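Local coordinates for protein HepC.19480.a.B1 (Helicobacter pylori, PDB 6MTZ) that is of unknown function but is probably a two-domain DHH-family phosphoesterase, which would cleave phosphate ester bonds with the help of bound metal ions, at residues S28-K33 and P142-W147; Q36-N41 and Y51-A56; V277-F282 and D290-V295. All coordinates share one frame; numbering follows the deposited sequence.

Contact 1. Residues S28-K33 and P142-W147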
# COMPACT_ATOMS: atom_id res chain seq x y z
N SER A 28 6.32 3.25 -14.13
CA SER A 28 7.75 3.16 -13.84
C SER A 28 8.25 1.73 -13.93
O SER A 28 9.40 1.52 -14.31
CB SER A 28 8.08 3.74 -12.47
OG SER A 28 7.54 2.96 -11.42
N LYS A 29 7.42 0.75 -13.56
CA LYS A 29 7.86 -0.65 -13.70
C LYS A 29 8.01 -1.06 -15.16
O LYS A 29 8.67 -2.07 -15.44
CB LYS A 29 6.88 -1.60 -13.00
CG LYS A 29 7.06 -1.66 -11.49
CD LYS A 29 5.77 -2.01 -10.78
CE LYS A 29 5.75 -3.46 -10.41
NZ LYS A 29 6.73 -3.71 -9.34
N GLN A 30 7.44 -0.31 -16.10
CA GLN A 30 7.67 -0.62 -17.50
C GLN A 30 9.06 -0.18 -17.96
O GLN A 30 9.49 -0.61 -19.03
CB GLN A 30 6.58 0.03 -18.36
CG GLN A 30 5.18 -0.58 -18.07
CD GLN A 30 4.99 -1.96 -18.69
OE1 GLN A 30 5.37 -2.19 -19.85
NE2 GLN A 30 4.42 -2.89 -17.93
N PHE A 31 9.78 0.61 -17.16
CA PHE A 31 11.07 1.13 -17.59
C PHE A 31 12.25 0.59 -16.81
O PHE A 31 13.34 0.49 -17.37
CB PHE A 31 11.09 2.67 -17.50
CG PHE A 31 10.23 3.33 -18.55
CD1 PHE A 31 8.87 3.52 -18.33
CD2 PHE A 31 10.77 3.72 -19.76
CE1 PHE A 31 8.07 4.11 -19.31
CE2 PHE A 31 9.98 4.30 -20.74
CZ PHE A 31 8.62 4.50 -20.52
N PHE A 32 12.07 0.20 -15.55
CA PHE A 32 13.21 -0.06 -14.67
C PHE A 32 13.22 -1.51 -14.24
O PHE A 32 12.28 -1.98 -13.59
CB PHE A 32 13.18 0.87 -13.47
CG PHE A 32 13.39 2.30 -13.83
CD1 PHE A 32 14.47 2.67 -14.61
CD2 PHE A 32 12.51 3.27 -13.41
CE1 PHE A 32 14.67 3.99 -14.96
CE2 PHE A 32 12.70 4.59 -13.75
CZ PHE A 32 13.78 4.95 -14.53
N LYS A 33 14.30 -2.22 -14.60
CA LYS A 33 14.50 -3.60 -14.19
C LYS A 33 14.76 -3.70 -12.69
O LYS A 33 14.35 -4.68 -12.06
CB LYS A 33 15.65 -4.22 -14.97
N PRO A 142 9.05 -2.68 -25.87
CA PRO A 142 8.48 -1.62 -26.73
C PRO A 142 7.14 -1.97 -27.35
O PRO A 142 6.43 -1.06 -27.80
CB PRO A 142 9.56 -1.42 -27.80
CG PRO A 142 10.83 -1.84 -27.13
CD PRO A 142 10.43 -3.01 -26.25
N LYS A 143 6.74 -3.25 -27.36
CA LYS A 143 5.39 -3.60 -27.78
C LYS A 143 4.32 -3.07 -26.84
O LYS A 143 3.18 -2.91 -27.26
CB LYS A 143 5.23 -5.12 -27.89
N ASN A 144 4.64 -2.81 -25.56
CA ASN A 144 3.58 -2.45 -24.62
C ASN A 144 3.07 -1.03 -24.83
O ASN A 144 2.01 -0.69 -24.30
CB ASN A 144 4.05 -2.58 -23.18
CG ASN A 144 4.28 -4.02 -22.78
OD1 ASN A 144 3.99 -4.92 -23.54
ND2 ASN A 144 4.82 -4.23 -21.58
N THR A 145 3.80 -0.21 -25.59
CA THR A 145 3.43 1.19 -25.75
C THR A 145 2.02 1.35 -26.30
O THR A 145 1.30 2.30 -25.94
CB THR A 145 4.44 1.90 -26.64
OG1 THR A 145 5.75 1.80 -26.05
CG2 THR A 145 4.08 3.38 -26.79
N THR A 146 1.57 0.42 -27.14
CA THR A 146 0.27 0.60 -27.78
C THR A 146 -0.88 0.49 -26.78
O THR A 146 -1.96 1.01 -27.05
CB THR A 146 0.11 -0.41 -28.92
OG1 THR A 146 0.29 -1.73 -28.43
CG2 THR A 146 1.16 -0.16 -29.98
N TRP A 147 -0.69 -0.18 -25.64
CA TRP A 147 -1.69 -0.08 -24.58
C TRP A 147 -1.28 0.85 -23.46
O TRP A 147 -2.15 1.42 -22.79
CB TRP A 147 -2.05 -1.46 -24.01
CG TRP A 147 -0.94 -2.23 -23.34
CD1 TRP A 147 -0.19 -3.23 -23.90
CD2 TRP A 147 -0.48 -2.09 -21.99
NE1 TRP A 147 0.72 -3.70 -22.98
CE2 TRP A 147 0.56 -3.02 -21.80
CE3 TRP A 147 -0.83 -1.26 -20.93
CZ2 TRP A 147 1.23 -3.16 -20.60
CZ3 TRP A 147 -0.15 -1.39 -19.72
CH2 TRP A 147 0.87 -2.33 -19.57

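Contact 2. Residues Q36-N41 and Y51-A56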
# COMPACT_ATOMS: atom_id res chain seq x y z
N GLN A 36 12.34 -0.63 -6.52
CA GLN A 36 11.56 -0.89 -5.32
C GLN A 36 10.56 0.24 -5.13
O GLN A 36 10.94 1.42 -5.17
CB GLN A 36 12.46 -1.02 -4.08
CG GLN A 36 11.71 -1.14 -2.76
CD GLN A 36 10.88 -2.41 -2.67
OE1 GLN A 36 11.42 -3.51 -2.62
NE2 GLN A 36 9.55 -2.26 -2.67
N CYS A 37 9.29 -0.11 -4.93
CA CYS A 37 8.23 0.88 -4.83
C CYS A 37 7.78 1.07 -3.38
O CYS A 37 7.91 0.18 -2.54
CB CYS A 37 7.03 0.49 -5.68
SG CYS A 37 7.30 0.57 -7.44
N TYR A 38 7.22 2.25 -3.12
CA TYR A 38 6.75 2.65 -1.80
C TYR A 38 5.52 3.52 -2.01
O TYR A 38 5.42 4.24 -3.01
CB TYR A 38 7.81 3.46 -1.03
CG TYR A 38 9.16 2.79 -0.87
CD1 TYR A 38 10.08 2.79 -1.91
CD2 TYR A 38 9.53 2.20 0.34
CE1 TYR A 38 11.31 2.20 -1.77
CE2 TYR A 38 10.78 1.61 0.49
CZ TYR A 38 11.66 1.62 -0.58
OH TYR A 38 12.91 1.04 -0.48
N ASN A 39 4.60 3.47 -1.05
CA ASN A 39 3.40 4.28 -1.16
C ASN A 39 3.09 4.95 0.17
O ASN A 39 3.42 4.43 1.24
CB ASN A 39 2.20 3.46 -1.63
CG ASN A 39 2.43 2.86 -3.01
OD1 ASN A 39 3.14 1.85 -3.15
ND2 ASN A 39 1.85 3.47 -4.03
N ALA A 40 2.45 6.10 0.08
CA ALA A 40 2.12 6.90 1.25
C ALA A 40 0.83 7.64 0.97
O ALA A 40 0.57 8.06 -0.16
CB ALA A 40 3.26 7.89 1.58
N ASN A 41 -0.01 7.77 1.99
CA ASN A 41 -1.21 8.57 1.84
C ASN A 41 -0.93 9.97 2.36
O ASN A 41 -0.65 10.88 1.57
CB ASN A 41 -2.39 7.93 2.59
CG ASN A 41 -3.69 8.65 2.35
OD1 ASN A 41 -3.77 9.52 1.49
ND2 ASN A 41 -4.71 8.29 3.10
N TYR A 51 12.42 8.27 4.85
CA TYR A 51 13.43 7.68 5.72
C TYR A 51 13.79 6.27 5.26
O TYR A 51 14.97 5.91 5.18
CB TYR A 51 12.94 7.68 7.16
CG TYR A 51 13.88 7.00 8.13
CD1 TYR A 51 14.92 7.71 8.73
CD2 TYR A 51 13.73 5.65 8.45
CE1 TYR A 51 15.78 7.09 9.63
CE2 TYR A 51 14.59 5.02 9.33
CZ TYR A 51 15.61 5.75 9.92
OH TYR A 51 16.47 5.13 10.81
N GLU A 52 12.77 5.45 4.98
CA GLU A 52 13.00 4.09 4.49
C GLU A 52 13.87 4.09 3.24
O GLU A 52 14.76 3.25 3.10
CB GLU A 52 11.67 3.43 4.14
CG GLU A 52 10.97 2.70 5.24
CD GLU A 52 9.65 2.14 4.73
OE1 GLU A 52 8.59 2.54 5.25
OE2 GLU A 52 9.67 1.32 3.79
N ILE A 53 13.59 5.00 2.31
CA ILE A 53 14.31 5.03 1.04
C ILE A 53 15.77 5.43 1.26
O ILE A 53 16.69 4.77 0.75
CB ILE A 53 13.60 5.96 0.04
CG1 ILE A 53 12.36 5.27 -0.51
CG2 ILE A 53 14.54 6.39 -1.08
CD1 ILE A 53 11.41 6.16 -1.27
N LEU A 54 16.01 6.48 2.05
CA LEU A 54 17.38 6.91 2.32
C LEU A 54 18.14 5.85 3.10
O LEU A 54 19.35 5.66 2.90
CB LEU A 54 17.38 8.23 3.08
CG LEU A 54 16.84 9.47 2.37
CD1 LEU A 54 16.63 10.61 3.35
CD2 LEU A 54 17.78 9.90 1.28
N ASN A 55 17.45 5.13 3.99
CA ASN A 55 18.08 4.05 4.73
C ASN A 55 18.50 2.94 3.78
O ASN A 55 19.64 2.46 3.83
CB ASN A 55 17.13 3.52 5.80
CG ASN A 55 17.81 2.62 6.81
OD1 ASN A 55 18.94 2.16 6.59
ND2 ASN A 55 17.13 2.36 7.92
N ALA A 56 17.59 2.52 2.90
CA ALA A 56 17.93 1.47 1.93
C ALA A 56 19.10 1.89 1.05
O ALA A 56 19.97 1.06 0.72
CB ALA A 56 16.70 1.14 1.08

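Contact 3. Residues V277-F282 and D290-V295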
# COMPACT_ATOMS: atom_id res chain seq x y z
N VAL A 277 -13.65 -13.32 10.47
CA VAL A 277 -13.33 -14.36 9.50
C VAL A 277 -11.83 -14.61 9.46
O VAL A 277 -11.37 -15.76 9.48
CB VAL A 277 -13.86 -13.97 8.11
CG1 VAL A 277 -13.73 -15.17 7.13
CG2 VAL A 277 -15.31 -13.48 8.20
N LEU A 278 -11.04 -13.53 9.45
CA LEU A 278 -9.59 -13.66 9.33
C LEU A 278 -9.01 -14.46 10.49
O LEU A 278 -8.27 -15.43 10.29
CB LEU A 278 -8.95 -12.27 9.28
CG LEU A 278 -7.43 -12.31 9.23
CD1 LEU A 278 -6.98 -12.66 7.82
CD2 LEU A 278 -6.83 -11.01 9.69
N ALA A 279 -9.33 -14.04 11.72
CA ALA A 279 -8.73 -14.67 12.89
C ALA A 279 -9.22 -16.10 13.06
O ALA A 279 -8.44 -16.99 13.41
CB ALA A 279 -9.04 -13.84 14.14
N ASN A 280 -10.50 -16.35 12.79
CA ASN A 280 -11.00 -17.72 12.87
C ASN A 280 -10.22 -18.64 11.94
O ASN A 280 -9.82 -19.74 12.33
CB ASN A 280 -12.50 -17.76 12.54
CG ASN A 280 -13.13 -19.11 12.85
OD1 ASN A 280 -13.45 -19.40 14.01
ND2 ASN A 280 -13.32 -19.95 11.83
N LEU A 281 -9.96 -18.19 10.71
CA LEU A 281 -9.20 -18.99 9.76
C LEU A 281 -7.73 -19.11 10.18
O LEU A 281 -7.15 -20.19 10.08
CB LEU A 281 -9.30 -18.39 8.36
CG LEU A 281 -8.62 -19.15 7.23
CD1 LEU A 281 -9.14 -20.60 7.16
CD2 LEU A 281 -8.87 -18.41 5.93
N PHE A 282 -7.13 -18.02 10.66
CA PHE A 282 -5.73 -18.11 11.08
C PHE A 282 -5.57 -19.10 12.23
O PHE A 282 -4.64 -19.92 12.24
CB PHE A 282 -5.18 -16.74 11.52
CG PHE A 282 -3.73 -16.81 11.93
CD1 PHE A 282 -3.37 -17.11 13.23
CD2 PHE A 282 -2.72 -16.66 10.99
CE1 PHE A 282 -2.03 -17.21 13.59
CE2 PHE A 282 -1.39 -16.76 11.33
CZ PHE A 282 -1.05 -17.05 12.63
N ASP A 290 -3.12 -19.24 20.51
CA ASP A 290 -4.28 -19.21 21.38
C ASP A 290 -5.21 -18.03 21.12
O ASP A 290 -6.41 -18.15 21.38
CB ASP A 290 -3.84 -19.16 22.83
CG ASP A 290 -2.94 -20.29 23.17
OD1 ASP A 290 -3.40 -21.45 23.04
OD2 ASP A 290 -1.76 -20.04 23.50
N PHE A 291 -4.69 -16.90 20.65
CA PHE A 291 -5.57 -15.78 20.36
C PHE A 291 -4.99 -14.97 19.22
O PHE A 291 -3.83 -15.12 18.82
CB PHE A 291 -5.81 -14.91 21.59
CG PHE A 291 -4.58 -14.23 22.11
CD1 PHE A 291 -3.68 -14.92 22.92
CD2 PHE A 291 -4.34 -12.89 21.82
CE1 PHE A 291 -2.55 -14.29 23.42
CE2 PHE A 291 -3.20 -12.25 22.31
CZ PHE A 291 -2.30 -12.95 23.11
N TYR A 292 -5.84 -14.10 18.70
CA TYR A 292 -5.48 -13.17 17.64
C TYR A 292 -5.80 -11.78 18.16
O TYR A 292 -6.82 -11.59 18.82
CB TYR A 292 -6.26 -13.50 16.35
CG TYR A 292 -5.78 -12.74 15.14
CD1 TYR A 292 -6.14 -11.42 14.95
CD2 TYR A 292 -4.96 -13.34 14.19
CE1 TYR A 292 -5.70 -10.71 13.85
CE2 TYR A 292 -4.51 -12.64 13.09
CZ TYR A 292 -4.89 -11.32 12.93
OH TYR A 292 -4.45 -10.60 11.85
N ILE A 293 -4.92 -10.83 17.89
CA ILE A 293 -5.12 -9.47 18.36
C ILE A 293 -4.74 -8.50 17.24
O ILE A 293 -3.67 -8.63 16.63
CB ILE A 293 -4.33 -9.19 19.65
CG1 ILE A 293 -4.50 -7.74 20.11
CG2 ILE A 293 -2.84 -9.56 19.50
CD1 ILE A 293 -3.92 -7.47 21.49
N ASP A 294 -5.65 -7.58 16.92
CA ASP A 294 -5.41 -6.52 15.96
C ASP A 294 -5.59 -5.18 16.65
O ASP A 294 -6.52 -4.99 17.44
CB ASP A 294 -6.37 -6.63 14.76
CG ASP A 294 -6.09 -5.60 13.68
OD1 ASP A 294 -5.11 -5.76 12.92
OD2 ASP A 294 -6.87 -4.63 13.59
N VAL A 295 -4.69 -4.25 16.36
CA VAL A 295 -4.74 -2.88 16.87
C VAL A 295 -4.80 -1.94 15.68
O VAL A 295 -4.21 -2.20 14.63
CB VAL A 295 -3.52 -2.55 17.76
CG1 VAL A 295 -3.74 -1.25 18.51
CG2 VAL A 295 -3.25 -3.70 18.72

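Contact 1. Residues S28-K33 and P142-W147
Gln30 and Asn144 meet through their side-chain amides, and nearly all the tightness here is in one bond: Asn144 ND2 donates a hydrogen bond to Gln30 OE1 at 2.7 Å, almost straight at 175°. The donor sits in the carbonyl plane on a lone pair of OE1, and OE1 in turn lies in the Asn144 amide plane, although the two amides are twisted 48° apart. Gln30 gets there by folding: its chain bends at chi2 (-76°), which turns the carboxamide across the end of the asparagine. The bond joins the region following helix 19-29 to the region at the beginning of helix 145-159, within what is probably the DHH domain, and a backbone hydrogen bond joins Gln30 to Leu140. Looser by far is the approach to Trp147. Gln30 NE2 comes to 4.0 Å from Trp147 CH2, obliquely, with the amide plane steeply inclined to the indole. The indole itself is buried, with Asn144 O above one face, offset toward the rim, and Lys205 and Glu202 against it. Both amide residues are partly exposed, whereas the following Phe31 is buried and packs on Leu133 and Tyr137.

Contact 2. Residues Q36-N41 and Y51-A56
Tyr38 points its ring from strand 35-39 at helix 43-59, and three helix residues take different parts of it. Ile53 lies over one face: its CG1 is 3.6 Å from the ring centroid and 18° off the normal, a CH-pi contact. The methylene is shifted toward the rim, closest to Tyr38 CE1 at 3.5 Å, while CD1 reaches the neighbouring Tyr38 CD1 at 3.7 Å. With CG1 anti to the carbonyl carbon (chi1 -76°), the longer branch of Ile53 is the one laid across the ring. Glu52 comes instead to the rim, its OE2 in the ring plane and 3.5 Å from Tyr38 CE2, the carboxylate turned 65° to the ring. A negative oxygen beside ring hydrogens is probably mildly favourable, but the stronger partner of this carboxylate is Arg49, whose NH1 forms a salt bridge with OE1. Past the phenol end, Ala56 CB stands 4.1 Å from Tyr38 OH. The short axes run nearly antiparallel, as expected where a strand leads into the crossover helix of a Rossmann-like parallel sheet. Strand 35-39 is one edge strand of the sheet; Tyr12 of adjoining strand 10-15 touches Tyr38, Ile53 and Ala56, and helix 76-85 packs against Leu54.

Contact 3. Residues V277-F282 and D290-V295
Tyr292 is the bump of this contact, and the hollow that takes it is the face of helix 276-285 formed by Leu278, Ala279 and Phe282. Helix and strand belong to a beta-alpha-beta unit: strand 264-270, helix 276-285, then strand 291-295, lying parallel to the first strand in the mixed sheet of what is probably the DHHA1 domain. The floor of the hollow is Ala279. Its side chain is a single methyl, consistent with the close backbones, the CA atoms of Ala279 and Tyr292 being 5.9 Å apart, and this methyl nestles at the root of the tyrosine, Ala279 CB being 3.6 Å from Tyr292 CB. Ala279 CA lies over one face of the ring, offset toward the rim. Phe282 borders the ring at its edge, presenting its own face to the edge of Tyr292 in an offset edge-to-face pair, centroids 6.0 Å apart and planes at 65°; the nearest atoms, Phe282 CD1 and Tyr292 CD2, are 4.2 Å apart. Phe282 is itself set among Phe267 and Phe289. Leu278 lies on the Ala279 side of the ring plane, further along toward the hydroxyl, its CG anti to the backbone N (chi1 177°) and its CD2 3.8 Å from Tyr292 CZ. Leu250 of helix 238-251 and Met272 also touch the tyrosine. Phe291 and Ile293, on either side of Tyr292 in the strand, point away from the helix and pack on Leu303 of strand 300-305. The phenol oxygen at the buried end of the ring has a partner: Tyr292 OH is hydrogen-bonded to Ser269 OG, itself bonded to Asp294 OD1, while Leu278 CD2 presses in at 3.2 Å from the same Tyr292 OH.

Overall arrangement
Contacts 1 and 2 belong to the N-terminal part of the chain, built on the five-stranded parallel sheet; contact 3 belongs to the C-terminal part with its mixed sheet. Strand 35-39 is the next element after helix 19-29, and residues 36-56 all fall within the loop closed by contact 1, the centres 22 Å apart. Contact 3 follows later, its centre 40 Å from that of contact 1, across the middle of the chain, and 29 Å from that of contact 2, with nearest atoms of contacts 2 and 3 about 16 Å apart. Contact 2 adjoins the probable metal site: Asn39 ND2 is hydrogen-bonded to the backbone O of His16, in the HxDxDG motif expected to bind metal in this family.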